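Local coordinates for protein BexL (Amycolatopsis orientalis, PDB 4XRW) that probably catalyses cyclisation and aromatisation, with loss of water, of a polyketide intermediate in the type II polyketide synthase pathway to BE-7585A, at residues A[200-205]-A[318-323]; A[262-267]-A[312-317]. All coordinates share one frame; numbering follows the deposited sequence.

How the interactions relate
Both interactions hold the long helix 299-326 in the second helix-grip domain, and their centres lie about 11 Å apart on the same side of the chain's centre. Interaction 2 is the inner one: all three touching residues are buried, where a tryptophan from an inner strand of the sheet meets a threonine methyl and a serine. Interaction 1 is partly buried, an apolar meeting of phenylalanine, leucine and proline at a turn that follows a short helix. Neither has a hydrogen bond between its segments. They run into each other: Leu-318 CD2 packs 3.7 Å from Trp-264 CZ3, and Leu-202 and His-204 touch Thr-317.

Interaction 1 (A[200-205]-A[318-323])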
loop_
_atom_site.group_PDB
_atom_site.type_symbol
_atom_site.label_atom_id
_atom_site.label_comp_id
_atom_site.label_asym_id
_atom_site.label_seq_id
_atom_site.Cartn_x
_atom_site.Cartn_y
_atom_site.Cartn_z
ATOM N N GLU A 200 6.322 -5.581 25.267
ATOM C CA GLU A 200 5.900 -5.813 26.661
ATOM C C GLU A 200 4.407 -6.158 26.748
ATOM O O GLU A 200 3.945 -6.666 27.778
ATOM C CB GLU A 200 6.268 -4.602 27.540
ATOM C CG GLU A 200 5.369 -3.398 27.477
ATOM C CD GLU A 200 6.119 -2.037 27.588
ATOM O OE1 GLU A 200 5.682 -1.179 28.405
ATOM O OE2 GLU A 200 7.114 -1.811 26.842
ATOM N N ARG A 201 3.662 -5.952 25.663
ATOM C CA ARG A 201 2.185 -6.102 25.689
ATOM C C ARG A 201 1.642 -7.254 24.865
ATOM O O ARG A 201 0.488 -7.646 25.060
ATOM C CB ARG A 201 1.502 -4.817 25.222
ATOM C CG ARG A 201 1.762 -3.619 26.099
ATOM C CD ARG A 201 1.216 -2.378 25.518
ATOM N NE ARG A 201 1.197 -1.313 26.506
ATOM C CZ ARG A 201 0.570 -0.146 26.365
ATOM N NH1 ARG A 201 -0.087 0.152 25.247
ATOM N NH2 ARG A 201 0.588 0.730 27.352
ATOM N N LEU A 202 2.441 -7.799 23.946
ATOM C CA LEU A 202 1.994 -8.881 23.109
ATOM C C LEU A 202 2.917 -10.095 23.224
ATOM O O LEU A 202 4.137 -9.952 23.203
ATOM C CB LEU A 202 1.898 -8.442 21.642
ATOM C CG LEU A 202 0.956 -7.284 21.316
ATOM C CD1 LEU A 202 1.107 -6.927 19.845
ATOM C CD2 LEU A 202 -0.503 -7.571 21.615
ATOM N N PRO A 203 2.339 -11.289 23.375
ATOM C CA PRO A 203 3.237 -12.412 23.716
ATOM C C PRO A 203 4.107 -12.910 22.549
ATOM O O PRO A 203 5.142 -13.522 22.774
ATOM C CB PRO A 203 2.274 -13.512 24.176
ATOM C CG PRO A 203 0.923 -13.120 23.678
ATOM C CD PRO A 203 0.914 -11.629 23.552
ATOM N N HIS A 204 3.670 -12.669 21.327
ATOM C CA HIS A 204 4.387 -13.169 20.156
ATOM C C HIS A 204 5.513 -12.197 19.691
ATOM O O HIS A 204 6.313 -12.533 18.810
ATOM C CB HIS A 204 3.384 -13.461 19.014
ATOM C CG HIS A 204 2.407 -12.347 18.715
ATOM N ND1 HIS A 204 2.554 -11.510 17.626
ATOM C CD2 HIS A 204 1.255 -11.962 19.331
ATOM C CE1 HIS A 204 1.553 -10.645 17.597
ATOM N NE2 HIS A 204 0.747 -10.904 18.612
ATOM N N VAL A 205 5.599 -11.031 20.314
ATOM C CA VAL A 205 6.571 -9.980 19.928
ATOM C C VAL A 205 7.752 -9.912 20.894
ATOM O O VAL A 205 7.590 -9.637 22.086
ATOM C CB VAL A 205 5.871 -8.599 19.861
ATOM C CG1 VAL A 205 6.886 -7.469 19.497
ATOM C CG2 VAL A 205 4.751 -8.655 18.884
ATOM N N LEU A 318 -6.225 -7.732 18.722
ATOM C CA LEU A 318 -7.477 -7.126 19.075
ATOM C C LEU A 318 -7.923 -7.530 20.505
ATOM O O LEU A 318 -8.433 -6.687 21.241
ATOM C CB LEU A 318 -8.555 -7.516 18.075
ATOM C CG LEU A 318 -8.345 -6.898 16.687
ATOM C CD1 LEU A 318 -9.237 -7.598 15.670
ATOM C CD2 LEU A 318 -8.589 -5.400 16.757
ATOM N N GLY A 319 -7.679 -8.784 20.865
ATOM C CA GLY A 319 -8.028 -9.283 22.204
ATOM C C GLY A 319 -7.260 -8.577 23.306
ATOM O O GLY A 319 -7.837 -8.194 24.341
ATOM N N PHE A 320 -5.959 -8.386 23.097
ATOM C CA PHE A 320 -5.131 -7.666 24.054
ATOM C C PHE A 320 -5.427 -6.191 24.051
ATOM O O PHE A 320 -5.350 -5.549 25.091
ATOM C CB PHE A 320 -3.637 -7.937 23.824
ATOM C CG PHE A 320 -3.227 -9.347 24.193
ATOM C CD1 PHE A 320 -3.363 -9.809 25.503
ATOM C CD2 PHE A 320 -2.732 -10.208 23.237
ATOM C CE1 PHE A 320 -3.036 -11.132 25.834
ATOM C CE2 PHE A 320 -2.397 -11.527 23.548
ATOM C CZ PHE A 320 -2.536 -11.984 24.849
ATOM N N ALA A 321 -5.818 -5.634 22.903
ATOM C CA ALA A 321 -6.265 -4.261 22.855
ATOM C C ALA A 321 -7.553 -4.075 23.672
ATOM O O ALA A 321 -7.689 -3.093 24.401
ATOM C CB ALA A 321 -6.487 -3.804 21.417
ATOM N N LYS A 322 -8.486 -5.013 23.523
ATOM C CA LYS A 322 -9.722 -5.022 24.307
ATOM C C LYS A 322 -9.403 -5.072 25.794
ATOM O O LYS A 322 -9.893 -4.234 26.586
ATOM C CB LYS A 322 -10.595 -6.209 23.905
ATOM C CG LYS A 322 -11.956 -6.259 24.589
ATOM C CD LYS A 322 -12.748 -7.439 24.064
ATOM C CE LYS A 322 -13.885 -7.779 24.981
ATOM N NZ LYS A 322 -14.893 -6.742 24.929
ATOM N N ASP A 323 -8.566 -6.030 26.186
ATOM C CA ASP A 323 -8.237 -6.213 27.601
ATOM C C ASP A 323 -7.621 -4.935 28.171
ATOM O O ASP A 323 -7.894 -4.535 29.288
ATOM C CB ASP A 323 -7.248 -7.363 27.784
ATOM C CG ASP A 323 -7.873 -8.754 27.656
ATOM O OD1 ASP A 323 -9.118 -8.901 27.580
ATOM O OD2 ASP A 323 -7.073 -9.733 27.666
#
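In both Phe-320 and Leu-202 the first torsion (chi1 -70° and -60°) turns CG away from the residue's own C=O carbon, which swings the phenyl ring out from its helix and a leucine methyl in to meet it. A leucine chi2 of 175° extends CD1 away from CA, and the other methyl, CD2, is the one turned to the ring, 3.8 Å from Phe-320 CD2 and 3.9 Å from Phe-320 CB, so it sits near the root of the ring. Further out, toward CE2 and CZ, Pro-203 takes over. Its CD lies 3.3 Å from Phe-320 CE2, a tight approach, and its CG is 3.8 Å from Phe-320 CZ. The proline and phenylalanine side chains point against one another, and both the proline CD and the leucine methyl lie oblique to the ring. Over one ring face stands the carbonyl of Arg-201, with O 4.2 Å from Phe-320 CG, a loose contact. No hydrogen bond joins the segments; the contact is apolar packing on a partly exposed ring. Helix 198-201 gives way at Leu-202, and a type I beta turn carries the chain on to Val-205, where strand 205-212 begins. In this second helix-grip domain the contact thus ties the link between that short helix and an outermost strand to the C-terminal part of the gripped helix 299-326. Phe-191 of helix 185-193 touches Arg-201, Leu-202 and Phe-320, while Leu-318 on the same long helix packs on Val-179 of strand 172-181.

Interaction 2 (A[262-267]-A[312-317]); sequences GRWDFA and TNSRAT
Trp-264 reaches from strand 257-268 to Thr-317 on helix 299-326, joining the two elements that define a helix-grip fold, a curved antiparallel sheet wrapped around a long C-terminal helix. The far corner of the indole does the touching: CH2 lies 3.7 Å from Thr-317 CG2 and 3.9 Å from Thr-317 CB. With chi1 at -62°, the threonine keeps OG1 on the side of its backbone N and sends CG2 to the far side from that N, which turns the methyl to the indole. The threonine side chain stands roughly perpendicular to that of the tryptophan, and the methyl lies oblique to the ring system. Ser-314, one turn earlier on the helix, adds a looser contact, its OG 4.4 Å from Trp-264 CH2. The long indole is what bridges the gap, for the nearest CA atoms across the contact, those of Trp-264 and Ser-314, are 9.7 Å apart. The serine hydroxyl hydrogen-bonds with His-280 NE2 and Ser-278 OG of strand 274-284, besides a weak bond with Leu-310 O, so the helix is also tied to the sheet by polar contacts beside the tryptophan. Around the indole, Tyr-248 meets it with ring planes at about 35°, and Ile-246 and Val-192 pack against it. On the strand itself, the residues flanking the tryptophan are joined by a salt bridge: Arg-263 NE donates nearly straight (170°) to the syn lone pair of Asp-265 OD1, 3.1 Å away and close to the guanidinium plane, with a weak second bond from NE to OD2.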
loop_
_atom_site.group_PDB
_atom_site.type_symbol
_atom_site.label_atom_id
_atom_site.label_comp_id
_atom_site.label_asym_id
_atom_site.label_seq_id
_atom_site.Cartn_x
_atom_site.Cartn_y
_atom_site.Cartn_z
ATOM N N GLY A 262 -2.764 -3.860 4.876
ATOM C CA GLY A 262 -3.781 -3.987 5.904
ATOM C C GLY A 262 -4.264 -2.655 6.404
ATOM O O GLY A 262 -3.721 -1.590 6.081
ATOM N N ARG A 263 -5.318 -2.705 7.208
ATOM C CA ARG A 263 -5.952 -1.529 7.721
ATOM C C ARG A 263 -6.587 -1.871 9.087
ATOM O O ARG A 263 -7.301 -2.876 9.201
ATOM C CB ARG A 263 -6.993 -1.035 6.728
ATOM C CG ARG A 263 -7.901 0.057 7.203
ATOM C CD ARG A 263 -8.834 0.426 6.059
ATOM N NE ARG A 263 -9.598 1.641 6.303
ATOM C CZ ARG A 263 -9.758 2.630 5.422
ATOM N NH1 ARG A 263 -9.186 2.576 4.214
ATOM N NH2 ARG A 263 -10.492 3.692 5.759
ATOM N N TRP A 264 -6.279 -1.061 10.085
ATOM C CA TRP A 264 -6.983 -1.087 11.374
ATOM C C TRP A 264 -8.006 0.041 11.350
ATOM O O TRP A 264 -7.656 1.173 10.999
ATOM C CB TRP A 264 -6.035 -0.879 12.557
ATOM C CG TRP A 264 -4.902 -1.856 12.688
ATOM C CD1 TRP A 264 -3.655 -1.749 12.120
ATOM C CD2 TRP A 264 -4.889 -3.060 13.441
ATOM N NE1 TRP A 264 -2.886 -2.828 12.457
ATOM C CE2 TRP A 264 -3.625 -3.647 13.272
ATOM C CE3 TRP A 264 -5.837 -3.717 14.224
ATOM C CZ2 TRP A 264 -3.275 -4.857 13.874
ATOM C CZ3 TRP A 264 -5.482 -4.917 14.835
ATOM C CH2 TRP A 264 -4.229 -5.474 14.649
ATOM N N ASP A 265 -9.246 -0.233 11.760
ATOM C CA ASP A 265 -10.273 0.791 11.870
ATOM C C ASP A 265 -10.887 0.739 13.263
ATOM O O ASP A 265 -11.050 -0.335 13.817
ATOM C CB ASP A 265 -11.361 0.632 10.807
ATOM C CG ASP A 265 -10.857 0.980 9.423
ATOM O OD1 ASP A 265 -10.673 2.185 9.126
ATOM O OD2 ASP A 265 -10.623 0.034 8.647
ATOM N N PHE A 266 -11.145 1.909 13.819
ATOM C CA PHE A 266 -11.709 2.043 15.166
ATOM C C PHE A 266 -12.881 2.965 15.025
ATOM O O PHE A 266 -12.723 4.165 14.837
ATOM C CB PHE A 266 -10.681 2.568 16.158
ATOM C CG PHE A 266 -9.358 1.872 16.042
ATOM C CD1 PHE A 266 -9.146 0.666 16.650
ATOM C CD2 PHE A 266 -8.332 2.417 15.268
ATOM C CE1 PHE A 266 -7.929 0.012 16.523
ATOM C CE2 PHE A 266 -7.111 1.758 15.135
ATOM C CZ PHE A 266 -6.918 0.559 15.766
ATOM N N ALA A 267 -14.061 2.368 15.039
ATOM C CA ALA A 267 -15.306 3.094 14.794
ATOM C C ALA A 267 -16.092 3.246 16.103
ATOM O O ALA A 267 -16.389 2.251 16.745
ATOM C CB ALA A 267 -16.116 2.356 13.773
ATOM N N THR A 312 -5.076 -15.133 12.912
ATOM C CA THR A 312 -4.759 -15.514 14.279
ATOM C C THR A 312 -4.025 -14.380 15.032
ATOM O O THR A 312 -4.445 -14.009 16.130
ATOM C CB THR A 312 -3.939 -16.810 14.277
ATOM O OG1 THR A 312 -4.791 -17.884 13.848
ATOM C CG2 THR A 312 -3.390 -17.141 15.662
ATOM N N ASN A 313 -2.963 -13.832 14.445
ATOM C CA ASN A 313 -2.203 -12.761 15.065
ATOM C C ASN A 313 -3.057 -11.512 15.226
ATOM O O ASN A 313 -2.909 -10.795 16.208
ATOM C CB ASN A 313 -0.942 -12.403 14.252
ATOM C CG ASN A 313 0.297 -13.241 14.626
ATOM O OD1 ASN A 313 0.372 -13.855 15.692
ATOM N ND2 ASN A 313 1.289 -13.236 13.739
ATOM N N SER A 314 -3.943 -11.236 14.267
ATOM C CA SER A 314 -4.781 -10.043 14.363
ATOM C C SER A 314 -5.839 -10.139 15.479
ATOM O O SER A 314 -6.052 -9.180 16.231
ATOM C CB SER A 314 -5.480 -9.759 13.022
ATOM O OG SER A 314 -4.612 -9.073 12.133
ATOM N N ARG A 315 -6.509 -11.282 15.561
ATOM C CA ARG A 315 -7.519 -11.495 16.582
ATOM C C ARG A 315 -6.857 -11.474 17.954
ATOM O O ARG A 315 -7.444 -10.979 18.916
ATOM C CB ARG A 315 -8.259 -12.817 16.363
ATOM C CG ARG A 315 -9.369 -12.757 15.307
ATOM C CD ARG A 315 -10.021 -14.125 15.073
ATOM N NE ARG A 315 -9.088 -15.105 14.513
ATOM C CZ ARG A 315 -8.533 -16.113 15.190
ATOM N NH1 ARG A 315 -8.825 -16.324 16.473
ATOM N NH2 ARG A 315 -7.686 -16.933 14.577
ATOM N N ALA A 316 -5.636 -12.000 18.030
ATOM C CA ALA A 316 -4.853 -11.925 19.261
ATOM C C ALA A 316 -4.578 -10.476 19.653
ATOM O O ALA A 316 -4.802 -10.100 20.785
ATOM C CB ALA A 316 -3.540 -12.690 19.131
ATOM N N THR A 317 -4.102 -9.658 18.710
ATOM C CA THR A 317 -3.834 -8.270 18.996
ATOM C C THR A 317 -5.106 -7.514 19.415
ATOM O O THR A 317 -5.073 -6.751 20.367
ATOM C CB THR A 317 -3.160 -7.564 17.774
ATOM O OG1 THR A 317 -1.903 -8.188 17.492
ATOM C CG2 THR A 317 -2.901 -6.114 18.072
#